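Local coordinates for FKBP-type peptidyl-prolyl cis-trans isomerase fkpA (Escherichia coli, PDB 1Q6H), which catalyses the cis-trans isomerization of peptidyl-proline bonds in the periplasm and acts as a chaperone in protein folding, at residues 135-147 and 158-171. Residues are numbered along the deposited sequence; the frame is centred on the assembly and turned at random.
Sequences APKDSDTVVVNYK and NSYTRGEPLSFRLD
Y146 and S159 meet through backbone and side chain: the backbone N of Y146 donates to S159 OG at 2.8 Å, and S159 CB sits over one face of the Y146 ring in a CH-pi contact. S159 N returns a bond to Y146 O. At the ring's far end, R162 NH2 donates to Y146 OH at 3.0 Å, with the hydroxyl close to the guanidinium plane, while L166 CD2 packs 3.6 Å from Y146 CE1. D157 hydrogen-bonds Y146 OH and forms a salt bridge with R162, which is likely to limit how far either turns. A leucine in place of Y146 lacks hydroxyl and ring, so R162 and D157 would probably lose their shared partner and S159 CB the face it rests on.

V142 and V144 pair antiparallel with F168 and L166 through four backbone hydrogen bonds. F168 CG lies between its backbone N and carbonyl carbon (chi1 55°), which turns the ring back across the strand pair: V142 CG2 rests over its face, 3.6 Å from the ring centroid, and V144 CG2 reaches F168 CE2 at 3.7 Å. V143 CG1 packs on P165 CB on the other side of the sheet. Beyond the strands, L170 N bonds D140 O, and L170 CD2 fits against P136 CB at 3.8 Å.

W177 of helix 175-180 meets the Y146 and F168 rings, consistent with the tryptophan flooring the pocket in related FKBPs. D138, near the like-charged D171, has a salt bridge to K182. Strand 141-150 pairs with 155-158, 166-169 and 214-223 in the curled FKBP sheet, helix 175-180 lying against the Y146 and F168 side.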
ATOM      1  N   ALA A 135      37.034  35.483  -8.390  1.00 18.18           N
ATOM      2  CA  ALA A 135      36.665  34.116  -8.777  1.00 19.52           C
ATOM      3  C   ALA A 135      35.957  33.424  -7.602  1.00 18.04           C
ATOM      4  O   ALA A 135      36.453  33.493  -6.493  1.00 15.66           O
ATOM      5  CB  ALA A 135      37.894  33.328  -9.177  1.00 19.79           C
ATOM      6  N   PRO A 136      34.802  32.801  -7.853  1.00 18.88           N
ATOM      7  CA  PRO A 136      34.108  31.953  -6.875  1.00 18.68           C
ATOM      8  C   PRO A 136      35.026  30.870  -6.303  1.00 16.99           C
ATOM      9  O   PRO A 136      35.687  30.185  -7.091  1.00 15.82           O
ATOM     10  CB  PRO A 136      33.033  31.243  -7.719  1.00 19.78           C
ATOM     11  CG  PRO A 136      32.854  32.070  -8.943  1.00 19.95           C
ATOM     12  CD  PRO A 136      34.091  32.845  -9.133  1.00 20.52           C
ATOM     13  N   LYS A 137      35.045  30.739  -4.983  1.00 16.25           N
ATOM     14  CA  LYS A 137      35.850  29.764  -4.264  1.00 16.57           C
ATOM     15  C   LYS A 137      34.940  28.788  -3.519  1.00 15.40           C
ATOM     16  O   LYS A 137      33.743  29.050  -3.323  1.00 11.96           O
ATOM     17  CB  LYS A 137      36.767  30.458  -3.272  1.00 18.37           C
ATOM     18  CG  LYS A 137      38.097  30.950  -3.861  1.00 22.75           C
ATOM     19  CD  LYS A 137      37.900  32.164  -4.735  1.00 27.06           C
ATOM     20  CE  LYS A 137      39.205  32.900  -5.029  1.00 28.59           C
ATOM     21  NZ  LYS A 137      38.951  34.318  -5.442  1.00 31.06           N
ATOM     22  N   ASP A 138      35.507  27.662  -3.102  1.00 15.20           N
ATOM     23  CA  ASP A 138      34.705  26.592  -2.481  1.00 16.02           C
ATOM     24  C   ASP A 138      33.693  26.972  -1.387  1.00 15.96           C
ATOM     25  O   ASP A 138      32.532  26.532  -1.409  1.00 16.94           O
ATOM     26  CB  ASP A 138      35.621  25.462  -1.994  1.00 16.70           C
ATOM     27  CG  ASP A 138      35.992  24.493  -3.121  1.00 18.64           C
ATOM     28  OD1 ASP A 138      35.434  24.610  -4.238  1.00 19.72           O
ATOM     29  OD2 ASP A 138      36.834  23.594  -2.997  1.00 23.37           O
ATOM     30  N   SER A 139      34.101  27.764  -0.417  1.00 15.04           N
ATOM     31  CA  SER A 139      33.170  28.082   0.658  1.00 14.82           C
ATOM     32  C   SER A 139      32.227  29.259   0.345  1.00 13.78           C
ATOM     33  O   SER A 139      31.377  29.619   1.188  1.00 11.07           O
ATOM     34  CB  SER A 139      33.949  28.375   1.923  1.00 15.06           C
ATOM     35  OG  SER A 139      34.713  29.535   1.709  1.00 18.04           O
ATOM     36  N   ASP A 140      32.339  29.839  -0.854  1.00 11.66           N
ATOM     37  CA  ASP A 140      31.490  30.971  -1.209  1.00 12.54           C
ATOM     38  C   ASP A 140      30.059  30.583  -1.482  1.00 13.38           C
ATOM     39  O   ASP A 140      29.775  29.450  -1.883  1.00 14.32           O
ATOM     40  CB  ASP A 140      31.954  31.646  -2.496  1.00 12.66           C
ATOM     41  CG  ASP A 140      33.288  32.348  -2.358  1.00 13.91           C
ATOM     42  OD1 ASP A 140      33.687  32.696  -1.214  1.00 14.07           O
ATOM     43  OD2 ASP A 140      33.992  32.568  -3.367  1.00 11.94           O
ATOM     44  N   THR A 141      29.177  31.567  -1.336  1.00 12.86           N
ATOM     45  CA  THR A 141      27.809  31.439  -1.764  1.00 14.24           C
ATOM     46  C   THR A 141      27.690  32.046  -3.155  1.00 13.72           C
ATOM     47  O   THR A 141      28.200  33.136  -3.411  1.00 14.04           O
ATOM     48  CB  THR A 141      26.872  32.170  -0.799  1.00 15.98           C
ATOM     49  OG1 THR A 141      26.971  31.595   0.511  1.00 18.22           O
ATOM     50  CG2 THR A 141      25.455  31.932  -1.200  1.00 18.54           C
ATOM     51  N   VAL A 142      27.027  31.340  -4.054  1.00 11.90           N
ATOM     52  CA  VAL A 142      26.795  31.853  -5.385  1.00 12.03           C
ATOM     53  C   VAL A 142      25.302  32.003  -5.607  1.00 11.72           C
ATOM     54  O   VAL A 142      24.497  31.247  -5.047  1.00 11.27           O
ATOM     55  CB  VAL A 142      27.390  30.931  -6.517  1.00 13.48           C
ATOM     56  CG1 VAL A 142      28.936  30.929  -6.527  1.00 12.27           C
ATOM     57  CG2 VAL A 142      26.873  29.522  -6.415  1.00 14.41           C
ATOM     58  N   VAL A 143      24.954  32.985  -6.445  1.00 10.66           N
ATOM     59  CA  VAL A 143      23.591  33.274  -6.825  1.00 10.49           C
ATOM     60  C   VAL A 143      23.544  33.215  -8.348  1.00 11.04           C
ATOM     61  O   VAL A 143      24.272  33.948  -9.056  1.00 12.84           O
ATOM     62  CB  VAL A 143      23.155  34.659  -6.330  1.00 10.80           C
ATOM     63  CG1 VAL A 143      21.687  34.903  -6.636  1.00 10.59           C
ATOM     64  CG2 VAL A 143      23.410  34.812  -4.802  1.00 10.28           C
ATOM     65  N   VAL A 144      22.703  32.338  -8.859  1.00 10.05           N
ATOM     66  CA  VAL A 144      22.635  32.098 -10.276  1.00 11.39           C
ATOM     67  C   VAL A 144      21.231  31.981 -10.835  1.00 11.77           C
ATOM     68  O   VAL A 144      20.309  31.579 -10.162  1.00 11.33           O
ATOM     69  CB  VAL A 144      23.319  30.767 -10.660  1.00 11.55           C
ATOM     70  CG1 VAL A 144      24.809  30.783 -10.365  1.00 11.03           C
ATOM     71  CG2 VAL A 144      22.663  29.593  -9.932  1.00 14.78           C
ATOM     72  N   ASN A 145      21.113  32.318 -12.107  1.00 11.50           N
ATOM     73  CA  ASN A 145      19.958  31.968 -12.862  1.00 13.72           C
ATOM     74  C   ASN A 145      20.460  30.857 -13.789  1.00 14.31           C
ATOM     75  O   ASN A 145      21.613  30.873 -14.246  1.00 13.72           O
ATOM     76  CB  ASN A 145      19.433  33.156 -13.662  1.00 15.71           C
ATOM     77  CG  ASN A 145      18.612  34.096 -12.829  1.00 16.59           C
ATOM     78  OD1 ASN A 145      17.823  33.674 -11.984  1.00 19.74           O
ATOM     79  ND2 ASN A 145      18.773  35.377 -13.073  1.00 17.72           N
ATOM     80  N   TYR A 146      19.622  29.875 -14.057  1.00 13.41           N
ATOM     81  CA  TYR A 146      20.041  28.830 -14.952  1.00 14.56           C
ATOM     82  C   TYR A 146      18.891  28.103 -15.530  1.00 14.60           C
ATOM     83  O   TYR A 146      17.793  28.134 -14.995  1.00 12.97           O
ATOM     84  CB  TYR A 146      20.894  27.803 -14.222  1.00 15.13           C
ATOM     85  CG  TYR A 146      20.134  27.090 -13.150  1.00 16.47           C
ATOM     86  CD1 TYR A 146      20.052  27.617 -11.886  1.00 17.20           C
ATOM     87  CD2 TYR A 146      19.488  25.888 -13.410  1.00 16.85           C
ATOM     88  CE1 TYR A 146      19.340  26.981 -10.900  1.00 19.17           C
ATOM     89  CE2 TYR A 146      18.799  25.244 -12.443  1.00 19.02           C
ATOM     90  CZ  TYR A 146      18.718  25.793 -11.182  1.00 19.68           C
ATOM     91  OH  TYR A 146      17.989  25.163 -10.207  1.00 19.94           O
ATOM     92  N   LYS A 147      19.184  27.424 -16.627  1.00 14.90           N
ATOM     93  CA  LYS A 147      18.260  26.496 -17.234  1.00 15.49           C
ATOM     94  C   LYS A 147      19.006  25.171 -17.445  1.00 14.82           C
ATOM     95  O   LYS A 147      20.152  25.159 -17.943  1.00 14.62           O
ATOM     96  CB  LYS A 147      17.754  27.068 -18.531  1.00 16.18           C
ATOM     97  CG  LYS A 147      16.976  26.113 -19.329  1.00 17.85           C
ATOM     98  CD  LYS A 147      16.424  26.783 -20.556  1.00 19.19           C
ATOM     99  CE  LYS A 147      17.301  26.593 -21.761  1.00 20.36           C
ATOM    100  NZ  LYS A 147      16.409  26.683 -22.980  1.00 23.22           N
ATOM    101  N   ASN A 158      14.636  25.024 -14.273  1.00 16.63           N
ATOM    102  CA  ASN A 158      14.683  26.369 -14.877  1.00 15.33           C
ATOM    103  C   ASN A 158      14.361  27.410 -13.813  1.00 14.68           C
ATOM    104  O   ASN A 158      13.195  27.672 -13.515  1.00 12.97           O
ATOM    105  CB  ASN A 158      13.671  26.450 -16.023  1.00 15.44           C
ATOM    106  CG  ASN A 158      13.702  27.781 -16.773  1.00 17.36           C
ATOM    107  OD1 ASN A 158      14.145  28.805 -16.259  1.00 15.19           O
ATOM    108  ND2 ASN A 158      13.177  27.763 -18.014  1.00 20.02           N
ATOM    109  N   SER A 159      15.399  28.008 -13.239  1.00 12.74           N
ATOM    110  CA  SER A 159      15.211  28.956 -12.137  1.00 11.92           C
ATOM    111  C   SER A 159      14.338  30.161 -12.472  1.00 11.93           C
ATOM    112  O   SER A 159      13.625  30.691 -11.606  1.00 10.75           O
ATOM    113  CB  SER A 159      16.577  29.445 -11.664  1.00 12.22           C
ATOM    114  OG  SER A 159      17.188  30.278 -12.648  1.00 12.40           O
ATOM    115  N   TYR A 160      14.410  30.602 -13.726  1.00 11.99           N
ATOM    116  CA  TYR A 160      13.733  31.804 -14.181  1.00 13.21           C
ATOM    117  C   TYR A 160      12.262  31.654 -13.911  1.00 13.24           C
ATOM    118  O   TYR A 160      11.567  32.599 -13.508  1.00 13.32           O
ATOM    119  CB  TYR A 160      13.966  32.023 -15.697  1.00 14.48           C
ATOM    120  CG  TYR A 160      15.419  32.253 -16.112  1.00 15.55           C
ATOM    121  CD1 TYR A 160      15.969  33.522 -16.075  1.00 18.39           C
ATOM    122  CD2 TYR A 160      16.237  31.198 -16.541  1.00 17.71           C
ATOM    123  CE1 TYR A 160      17.281  33.751 -16.437  1.00 17.97           C
ATOM    124  CE2 TYR A 160      17.559  31.411 -16.902  1.00 17.11           C
ATOM    125  CZ  TYR A 160      18.071  32.699 -16.853  1.00 19.77           C
ATOM    126  OH  TYR A 160      19.375  32.977 -17.203  1.00 22.10           O
ATOM    127  N   THR A 161      11.779  30.439 -14.100  1.00 13.10           N
ATOM    128  CA  THR A 161      10.368  30.197 -13.906  1.00 13.66           C
ATOM    129  C   THR A 161       9.981  30.331 -12.452  1.00 14.26           C
ATOM    130  O   THR A 161       8.788  30.466 -12.155  1.00 15.54           O
ATOM    131  CB  THR A 161       9.971  28.808 -14.372  1.00 13.28           C
ATOM    132  OG1 THR A 161      10.601  27.838 -13.541  1.00 13.41           O
ATOM    133  CG2 THR A 161      10.451  28.527 -15.793  1.00 14.13           C
ATOM    134  N   ARG A 162      10.949  30.286 -11.544  1.00 13.88           N
ATOM    135  CA  ARG A 162      10.607  30.403 -10.122  1.00 14.97           C
ATOM    136  C   ARG A 162      10.584  31.871  -9.720  1.00 15.26           C
ATOM    137  O   ARG A 162      10.179  32.233  -8.610  1.00 16.29           O
ATOM    138  CB  ARG A 162      11.564  29.588  -9.257  1.00 16.04           C
ATOM    139  CG  ARG A 162      11.339  28.100  -9.323  1.00 15.87           C
ATOM    140  CD  ARG A 162      12.209  27.306  -8.358  1.00 17.71           C
ATOM    141  NE  ARG A 162      13.632  27.456  -8.649  1.00 16.92           N
ATOM    142  CZ  ARG A 162      14.371  26.593  -9.322  1.00 17.94           C
ATOM    143  NH1 ARG A 162      13.851  25.463  -9.789  1.00 18.66           N
ATOM    144  NH2 ARG A 162      15.652  26.864  -9.533  1.00 15.16           N
ATOM    145  N   GLY A 163      10.986  32.727 -10.651  1.00 14.66           N
ATOM    146  CA  GLY A 163      10.953  34.159 -10.429  1.00 14.15           C
ATOM    147  C   GLY A 163      12.097  34.680  -9.586  1.00 13.13           C
ATOM    148  O   GLY A 163      12.147  35.870  -9.268  1.00 13.08           O
ATOM    149  N   GLU A 164      13.002  33.792  -9.202  1.00 13.31           N
ATOM    150  CA  GLU A 164      14.161  34.196  -8.427  1.00 13.21           C
ATOM    151  C   GLU A 164      15.340  33.329  -8.753  1.00 11.86           C
ATOM    152  O   GLU A 164      15.202  32.175  -9.109  1.00 11.52           O
ATOM    153  CB  GLU A 164      13.875  34.073  -6.917  1.00 14.27           C
ATOM    154  CG  GLU A 164      13.659  32.639  -6.444  1.00 17.11           C
ATOM    155  CD  GLU A 164      13.190  32.542  -4.996  1.00 19.59           C
ATOM    156  OE1 GLU A 164      12.699  33.546  -4.456  1.00 23.44           O
ATOM    157  OE2 GLU A 164      13.298  31.449  -4.402  1.00 24.44           O
ATOM    158  N   PRO A 165      16.524  33.880  -8.591  1.00 11.00           N
ATOM    159  CA  PRO A 165      17.740  33.117  -8.795  1.00 11.68           C
ATOM    160  C   PRO A 165      17.929  32.088  -7.678  1.00 12.83           C
ATOM    161  O   PRO A 165      17.317  32.204  -6.642  1.00 13.43           O
ATOM    162  CB  PRO A 165      18.812  34.176  -8.730  1.00 10.74           C
ATOM    163  CG  PRO A 165      18.248  35.255  -7.957  1.00 11.48           C
ATOM    164  CD  PRO A 165      16.775  35.268  -8.188  1.00 12.02           C
ATOM    165  N   LEU A 166      18.743  31.077  -7.920  1.00 15.24           N
ATOM    166  CA  LEU A 166      19.042  30.072  -6.907  1.00 16.27           C
ATOM    167  C   LEU A 166      20.316  30.445  -6.174  1.00 15.11           C
ATOM    168  O   LEU A 166      21.303  30.803  -6.792  1.00 16.44           O
ATOM    169  CB  LEU A 166      19.222  28.712  -7.565  1.00 16.87           C
ATOM    170  CG  LEU A 166      19.531  27.540  -6.626  1.00 20.23           C
ATOM    171  CD1 LEU A 166      18.281  27.159  -5.852  1.00 22.07           C
ATOM    172  CD2 LEU A 166      20.092  26.332  -7.402  1.00 21.67           C
ATOM    173  N   SER A 167      20.296  30.346  -4.854  1.00 14.97           N
ATOM    174  CA  SER A 167      21.470  30.630  -4.057  1.00 15.73           C
ATOM    175  C   SER A 167      21.982  29.358  -3.375  1.00 15.88           C
ATOM    176  O   SER A 167      21.193  28.632  -2.768  1.00 12.94           O
ATOM    177  CB  SER A 167      21.124  31.694  -3.027  1.00 17.45           C
ATOM    178  OG  SER A 167      22.115  31.745  -2.028  1.00 21.05           O
ATOM    179  N   PHE A 168      23.286  29.080  -3.498  1.00 14.50           N
ATOM    180  CA  PHE A 168      23.901  27.931  -2.827  1.00 15.10           C
ATOM    181  C   PHE A 168      25.402  28.051  -2.585  1.00 13.59           C
ATOM    182  O   PHE A 168      26.077  28.848  -3.220  1.00 12.15           O
ATOM    183  CB  PHE A 168      23.673  26.668  -3.624  1.00 15.50           C
ATOM    184  CG  PHE A 168      24.140  26.745  -5.042  1.00 17.65           C
ATOM    185  CD1 PHE A 168      25.444  26.403  -5.379  1.00 20.75           C
ATOM    186  CD2 PHE A 168      23.275  27.126  -6.044  1.00 20.07           C
ATOM    187  CE1 PHE A 168      25.873  26.443  -6.688  1.00 20.78           C
ATOM    188  CE2 PHE A 168      23.698  27.173  -7.363  1.00 22.05           C
ATOM    189  CZ  PHE A 168      25.004  26.835  -7.680  1.00 22.80           C
ATOM    190  N   ARG A 169      25.903  27.247  -1.655  1.00 12.60           N
ATOM    191  CA  ARG A 169      27.333  27.193  -1.377  1.00 13.74           C
ATOM    192  C   ARG A 169      27.975  26.422  -2.538  1.00 12.97           C
ATOM    193  O   ARG A 169      27.480  25.379  -2.986  1.00 11.85           O
ATOM    194  CB  ARG A 169      27.612  26.561  -0.013  1.00 13.46           C
ATOM    195  CG  ARG A 169      26.907  27.304   1.152  1.00 14.30           C
ATOM    196  CD  ARG A 169      27.134  26.700   2.544  1.00 15.91           C
ATOM    197  NE  ARG A 169      26.578  25.352   2.671  1.00 15.88           N
ATOM    198  CZ  ARG A 169      25.331  25.075   3.005  1.00 17.57           C
ATOM    199  NH1 ARG A 169      24.460  26.043   3.262  1.00 18.61           N
ATOM    200  NH2 ARG A 169      24.944  23.819   3.120  1.00 18.53           N
ATOM    201  N   LEU A 170      29.036  26.987  -3.069  1.00 12.17           N
ATOM    202  CA  LEU A 170      29.662  26.453  -4.279  1.00 12.25           C
ATOM    203  C   LEU A 170      30.015  24.982  -4.186  1.00 12.85           C
ATOM    204  O   LEU A 170      29.838  24.247  -5.136  1.00 14.44           O
ATOM    205  CB  LEU A 170      30.921  27.269  -4.610  1.00 12.75           C
ATOM    206  CG  LEU A 170      31.610  26.901  -5.922  1.00 13.12           C
ATOM    207  CD1 LEU A 170      30.676  27.064  -7.103  1.00 13.37           C
ATOM    208  CD2 LEU A 170      32.858  27.767  -6.087  1.00 15.93           C
ATOM    209  N   ASP A 171      30.491  24.529  -3.038  1.00 14.05           N
ATOM    210  CA  ASP A 171      30.836  23.129  -2.942  1.00 15.12           C
ATOM    211  C   ASP A 171      29.758  22.292  -2.247  1.00 14.09           C
ATOM    212  O   ASP A 171      30.044  21.214  -1.737  1.00 13.16           O
ATOM    213  CB  ASP A 171      32.229  22.941  -2.319  1.00 16.50           C
ATOM    214  CG  ASP A 171      32.304  23.447  -0.921  1.00 16.63           C
ATOM    215  OD1 ASP A 171      31.264  23.850  -0.391  1.00 18.24           O
ATOM    216  OD2 ASP A 171      33.358  23.481  -0.266  1.00 20.63           O
TER